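Local coordinates for protein inositol monophosphatase (PDB 4N81) that probably hydrolyses phosphate monoesters such as inositol monophosphate with the help of magnesium, at residues 161-165 against 201-205; 222-228 against 241-247. All blocks are in the same frame, centred on the assembly; numbering follows the deposited sequence.

Contact 1 (161-165 against 201-205)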
loop_
_atom_site.group_PDB
_atom_site.type_symbol
_atom_site.label_atom_id
_atom_site.label_comp_id
_atom_site.label_asym_id
_atom_site.label_seq_id
_atom_site.Cartn_x
_atom_site.Cartn_y
_atom_site.Cartn_z
ATOM N N TRP A 161 -5.475 -11.489 -8.924
ATOM C CA TRP A 161 -4.780 -12.610 -9.544
ATOM C C TRP A 161 -4.232 -13.636 -8.552
ATOM O O TRP A 161 -3.621 -14.630 -8.965
ATOM C CB TRP A 161 -3.705 -12.098 -10.541
ATOM C CG TRP A 161 -4.327 -11.101 -11.478
ATOM C CD1 TRP A 161 -5.291 -11.350 -12.398
ATOM C CD2 TRP A 161 -4.060 -9.690 -11.548
ATOM N NE1 TRP A 161 -5.632 -10.184 -13.054
ATOM C CE2 TRP A 161 -4.871 -9.160 -12.558
ATOM C CE3 TRP A 161 -3.176 -8.842 -10.884
ATOM C CZ2 TRP A 161 -4.847 -7.799 -12.906
ATOM C CZ3 TRP A 161 -3.162 -7.487 -11.241
ATOM C CH2 TRP A 161 -3.988 -6.998 -12.220
ATOM N N LEU A 162 -4.399 -13.388 -7.249
ATOM C CA LEU A 162 -4.017 -14.391 -6.272
ATOM C C LEU A 162 -5.142 -15.417 -5.977
ATOM O O LEU A 162 -4.953 -16.339 -5.183
ATOM C CB LEU A 162 -3.507 -13.734 -4.992
ATOM C CG LEU A 162 -2.135 -13.071 -5.171
ATOM C CD1 LEU A 162 -1.840 -12.389 -3.828
ATOM C CD2 LEU A 162 -1.145 -14.202 -5.448
ATOM N N PHE A 163 -6.305 -15.231 -6.592
ATOM C CA PHE A 163 -7.399 -16.199 -6.559
ATOM C C PHE A 163 -7.204 -17.320 -7.581
ATOM O O PHE A 163 -6.536 -17.124 -8.605
ATOM C CB PHE A 163 -8.744 -15.502 -6.845
ATOM C CG PHE A 163 -9.186 -14.528 -5.747
ATOM C CD1 PHE A 163 -10.180 -14.893 -4.819
ATOM C CD2 PHE A 163 -8.606 -13.248 -5.652
ATOM C CE1 PHE A 163 -10.590 -14.017 -3.787
ATOM C CE2 PHE A 163 -9.026 -12.336 -4.591
ATOM C CZ PHE A 163 -9.994 -12.719 -3.674
ATOM N N GLU A 164 -7.876 -18.447 -7.333
ATOM C CA GLU A 164 -8.110 -19.490 -8.336
ATOM C C GLU A 164 -9.036 -18.910 -9.405
ATOM O O GLU A 164 -9.687 -17.868 -9.219
ATOM C CB GLU A 164 -8.763 -20.738 -7.680
ATOM C CG GLU A 164 -7.876 -21.320 -6.581
ATOM C CD GLU A 164 -8.541 -22.387 -5.721
ATOM O OE1 GLU A 164 -8.001 -22.651 -4.605
ATOM O OE2 GLU A 164 -9.594 -22.948 -6.142
ATOM N N LYS A 165 -9.047 -19.531 -10.567
ATOM C CA LYS A 165 -9.880 -19.027 -11.637
ATOM C C LYS A 165 -11.357 -18.819 -11.274
ATOM O O LYS A 165 -11.896 -17.752 -11.560
ATOM C CB LYS A 165 -9.783 -19.983 -12.830
ATOM C CG LYS A 165 -10.587 -19.574 -14.022
ATOM C CD LYS A 165 -10.334 -20.574 -15.189
ATOM C CE LYS A 165 -10.749 -20.011 -16.545
ATOM N NZ LYS A 165 -12.219 -19.788 -16.650
ATOM N N VAL A 201 -12.609 -7.738 3.906
ATOM C CA VAL A 201 -11.466 -8.236 3.181
ATOM C C VAL A 201 -11.850 -9.654 2.739
ATOM O O VAL A 201 -12.357 -10.422 3.539
ATOM C CB VAL A 201 -10.246 -8.345 4.115
ATOM C CG1 VAL A 201 -9.013 -8.853 3.297
ATOM C CG2 VAL A 201 -9.916 -6.995 4.765
ATOM N N VAL A 202 -11.582 -9.991 1.486
ATOM C CA VAL A 202 -11.891 -11.331 0.974
ATOM C C VAL A 202 -10.654 -11.818 0.245
ATOM O O VAL A 202 -10.185 -11.148 -0.686
ATOM C CB VAL A 202 -13.094 -11.295 -0.024
ATOM C CG1 VAL A 202 -13.285 -12.686 -0.713
ATOM C CG2 VAL A 202 -14.365 -10.869 0.734
ATOM N N GLU A 203 -10.132 -12.985 0.658
ATOM C CA GLU A 203 -8.955 -13.541 0.034
ATOM C C GLU A 203 -9.083 -15.038 -0.118
ATOM O O GLU A 203 -9.881 -15.701 0.580
ATOM C CB GLU A 203 -7.683 -13.208 0.839
ATOM C CG GLU A 203 -7.406 -11.650 0.773
ATOM C CD GLU A 203 -6.078 -11.220 1.392
ATOM O OE1 GLU A 203 -5.686 -11.781 2.432
ATOM O OE2 GLU A 203 -5.449 -10.306 0.835
ATOM N N GLN A 204 -8.207 -15.568 -0.962
ATOM C CA GLN A 204 -8.183 -17.024 -1.199
ATOM C C GLN A 204 -6.741 -17.457 -1.356
ATOM O O GLN A 204 -5.902 -16.671 -1.845
ATOM C CB GLN A 204 -8.969 -17.335 -2.492
ATOM C CG GLN A 204 -9.013 -18.832 -2.876
ATOM C CD GLN A 204 -9.855 -19.077 -4.118
ATOM O OE1 GLN A 204 -9.664 -18.427 -5.118
ATOM N NE2 GLN A 204 -10.841 -19.987 -4.027
ATOM N N GLY A 205 -6.440 -18.705 -0.980
ATOM C CA GLY A 205 -5.097 -19.234 -1.169
ATOM C C GLY A 205 -4.138 -18.952 -0.033
ATOM O O GLY A 205 -2.958 -19.259 -0.144
#
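Gln-204, just past the end of strand 200-203, reaches to Phe-163 and Glu-164, in the loop that leads from strand 154-157 to helix 165-175. The contact lies at the end of the mixed five-stranded sheet of the inositol monophosphatase fold, where 154-157 and 200-203 run parallel as neighbours, so the loop beyond one strand packs against the end of the next. One hydrogen bond joins the segments, from Glu-164 N to Gln-204 OE1 at 2.8 Å, with 151° at the hydrogen. The donor stands well above the carbonyl plane rather than on a lone pair. With CG of Gln-204 opposite its backbone N (chi1 179°) and the chain extended beyond, the amide is carried out to this backbone N-H. Its other end is held as well, since NE2 bonds to Glu-240 OE2, and a leucine here would probably cost Glu-164 N its acceptor and the Glu-240 carboxylate this donor. Flat groups add a second kind of contact: the Glu-164 carboxylate stacks over the Gln-204 amide with planes 9° apart, Glu-164 CD lying 3.7 Å from Gln-204 NE2, while the two side chains cross at about a right angle. Apolar packing is carried by the buried Phe-163, whose ring is tilted against the amide; its CD1 comes to 3.6 Å from Gln-204 CB, and CE1 lies 4.3 Å from Val-202 CG1. Phe-171, from helix 165-175, also meets this ring. At its far end the contact turns polar, for the Phe-163 ring turns its edge to Val-202 O, with CZ 3.4 Å from that oxygen, and the same carbonyl also accepts a hydrogen bond from Thr-157 OG1.

Contact 2 (222-228 against 241-247)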
loop_
_atom_site.group_PDB
_atom_site.type_symbol
_atom_site.label_atom_id
_atom_site.label_comp_id
_atom_site.label_asym_id
_atom_site.label_seq_id
_atom_site.Cartn_x
_atom_site.Cartn_y
_atom_site.Cartn_z
ATOM N N GLY A 222 -14.167 -6.431 17.394
ATOM C CA GLY A 222 -15.600 -6.353 17.145
ATOM C C GLY A 222 -15.993 -6.895 15.767
ATOM O O GLY A 222 -17.194 -6.945 15.427
ATOM N N GLY A 223 -15.005 -7.311 14.978
ATOM C CA GLY A 223 -15.300 -7.847 13.643
ATOM C C GLY A 223 -15.563 -9.346 13.612
ATOM O O GLY A 223 -15.736 -10.004 14.643
ATOM N N ILE A 224 -15.631 -9.893 12.406
ATOM C CA ILE A 224 -15.885 -11.317 12.294
ATOM C C ILE A 224 -14.956 -11.798 11.172
ATOM O O ILE A 224 -14.749 -11.106 10.185
ATOM C CB ILE A 224 -17.374 -11.612 11.966
ATOM C CG1 ILE A 224 -17.625 -13.113 11.731
ATOM C CG2 ILE A 224 -17.866 -10.847 10.720
ATOM C CD1 ILE A 224 -19.200 -13.405 11.858
ATOM N N MET A 225 -14.390 -12.990 11.345
ATOM C CA MET A 225 -13.489 -13.509 10.348
ATOM C C MET A 225 -13.705 -15.016 10.272
ATOM O O MET A 225 -13.590 -15.720 11.278
ATOM C CB MET A 225 -12.044 -13.142 10.712
ATOM C CG MET A 225 -11.071 -13.498 9.613
ATOM S SD MET A 225 -9.472 -12.685 9.943
ATOM C CE MET A 225 -8.572 -13.552 8.693
ATOM N N ARG A 226 -14.104 -15.478 9.076
ATOM C CA ARG A 226 -14.513 -16.850 8.879
ATOM C C ARG A 226 -14.025 -17.351 7.515
ATOM O O ARG A 226 -13.463 -16.589 6.738
ATOM C CB ARG A 226 -16.058 -16.918 8.831
ATOM C CG ARG A 226 -16.794 -16.350 10.075
ATOM C CD ARG A 226 -16.730 -17.378 11.186
ATOM N NE ARG A 226 -17.084 -16.803 12.471
ATOM C CZ ARG A 226 -18.328 -16.631 12.902
ATOM N NH1 ARG A 226 -19.374 -17.004 12.148
ATOM N NH2 ARG A 226 -18.518 -16.089 14.109
ATOM N N ASP A 227 -14.293 -18.624 7.206
ATOM C CA ASP A 227 -14.135 -19.050 5.810
ATOM C C ASP A 227 -15.363 -18.691 4.972
ATOM O O ASP A 227 -16.259 -17.999 5.463
ATOM C CB ASP A 227 -13.717 -20.520 5.651
ATOM C CG ASP A 227 -14.811 -21.513 6.042
ATOM O OD1 ASP A 227 -14.437 -22.691 6.285
ATOM O OD2 ASP A 227 -16.011 -21.148 6.086
ATOM N N TRP A 228 -15.369 -19.103 3.701
ATOM C CA TRP A 228 -16.444 -18.683 2.771
ATOM C C TRP A 228 -17.759 -19.480 2.999
ATOM O O TRP A 228 -18.764 -19.199 2.363
ATOM C CB TRP A 228 -15.993 -18.824 1.292
ATOM C CG TRP A 228 -14.884 -17.868 0.920
ATOM C CD1 TRP A 228 -14.271 -16.895 1.731
ATOM C CD2 TRP A 228 -14.282 -17.756 -0.360
ATOM N NE1 TRP A 228 -13.319 -16.201 0.979
ATOM C CE2 TRP A 228 -13.312 -16.728 -0.296
ATOM C CE3 TRP A 228 -14.466 -18.446 -1.569
ATOM C CZ2 TRP A 228 -12.527 -16.364 -1.412
ATOM C CZ3 TRP A 228 -13.687 -18.084 -2.687
ATOM C CH2 TRP A 228 -12.733 -17.039 -2.595
ATOM N N VAL A 241 -10.828 -16.819 3.068
ATOM C CA VAL A 241 -11.174 -16.070 4.259
ATOM C C VAL A 241 -12.063 -14.914 3.882
ATOM O O VAL A 241 -11.936 -14.341 2.789
ATOM C CB VAL A 241 -9.900 -15.514 5.035
ATOM C CG1 VAL A 241 -8.927 -16.663 5.415
ATOM C CG2 VAL A 241 -9.150 -14.540 4.217
ATOM N N ILE A 242 -12.943 -14.556 4.819
ATOM C CA ILE A 242 -13.671 -13.278 4.726
ATOM C C ILE A 242 -13.618 -12.631 6.107
ATOM O O ILE A 242 -13.833 -13.325 7.127
ATOM C CB ILE A 242 -15.117 -13.449 4.236
ATOM C CG1 ILE A 242 -15.846 -12.107 4.237
ATOM C CG2 ILE A 242 -15.898 -14.553 5.115
ATOM C CD1 ILE A 242 -17.141 -12.148 3.417
ATOM N N ALA A 243 -13.256 -11.345 6.131
ATOM C CA ALA A 243 -13.271 -10.578 7.371
ATOM C C ALA A 243 -14.250 -9.420 7.145
ATOM O O ALA A 243 -14.245 -8.836 6.049
ATOM C CB ALA A 243 -11.821 -10.053 7.686
ATOM N N ALA A 244 -15.086 -9.123 8.142
ATOM C CA ALA A 244 -16.013 -8.002 8.062
ATOM C C ALA A 244 -15.895 -7.201 9.350
ATOM O O ALA A 244 -15.775 -7.808 10.424
ATOM C CB ALA A 244 -17.450 -8.521 7.931
ATOM N N GLY A 245 -15.986 -5.867 9.267
ATOM C CA GLY A 245 -15.970 -5.061 10.503
ATOM C C GLY A 245 -17.333 -5.152 11.188
ATOM O O GLY A 245 -17.455 -4.952 12.402
ATOM N N ASP A 246 -18.355 -5.489 10.407
ATOM C CA ASP A 246 -19.725 -5.501 10.880
ATOM C C ASP A 246 -20.337 -6.875 10.626
ATOM O O ASP A 246 -20.407 -7.323 9.490
ATOM C CB ASP A 246 -20.519 -4.368 10.161
ATOM C CG ASP A 246 -21.927 -4.148 10.766
ATOM O OD1 ASP A 246 -22.517 -5.085 11.296
ATOM O OD2 ASP A 246 -22.446 -3.022 10.680
ATOM N N HIS A 247 -20.805 -7.527 11.669
ATOM C CA HIS A 247 -21.354 -8.907 11.517
ATOM C C HIS A 247 -22.576 -8.954 10.564
ATOM O O HIS A 247 -22.847 -9.948 9.844
ATOM C CB HIS A 247 -21.796 -9.472 12.875
ATOM C CG HIS A 247 -20.690 -9.724 13.862
ATOM N ND1 HIS A 247 -19.529 -8.979 13.925
ATOM C CD2 HIS A 247 -20.604 -10.629 14.867
ATOM C CE1 HIS A 247 -18.776 -9.417 14.920
ATOM N NE2 HIS A 247 -19.409 -10.417 15.507
#
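Ile-224 and Ala-244 form one of two hydrogen-bonded pairs between strands 224-226 and 241-244, the other being Arg-226 with Ile-242. The axes of these short strands come to 4.7 Å at their closest, and their N-to-C directions are 172° apart, nearly antiparallel. Four backbone bonds carry the pairing; the shortest, Ile-242 N to Arg-226 O, measures 2.8 Å. Between the two hydrogen-bonded pairs, Met-225 and Ala-243 form a non-hydrogen-bonded pair, their CA atoms 4.2 Å apart. A fifth bond comes from a side chain: Trp-228 NE1 donates to Val-241 O at 2.9 Å, the acceptor lying in the indole plane although the donor stands far above the carbonyl plane. Apolar contacts divide between the faces. With Ile-224 CG1 opposite the backbone N (chi1 175°), CG2 is set 3.7 Å from Ala-244 CB; on the other face Met-225 CG lies 4.0 Å from Ala-243 CB, and Tyr-190 of helix 187-194 packs on both residues. The His-247 ring takes Ile-224 CB over one face in a CH-pi contact, 4.0 Å from CB to the centroid. This antiparallel pair closes one side of the five-stranded sheet of the inositol monophosphatase fold, 224-226 outermost within this chain and 241-244 between it and 200-203.

Contacts 1 and 2 meet through strand 200-203, which pairs antiparallel with strand 241-244 in the same sheet; their centres are 16 Å apart. Two probable backbone hydrogen bonds join them, Val-241 N to Glu-203 O and Ala-243 N to Val-201 O, both 2.9 Å. Trp-228 of contact 2 packs across onto contact 1, its CZ3 lying 3.7 Å from Gln-204 NE2. The predicted magnesium site lies near both: the Glu-203 side chain is about 7 Å from those of Asp-89 and Asp-210, and that of Val-241 about 8 Å from that of Asp-210. Neither contact supplies a predicted metal ligand.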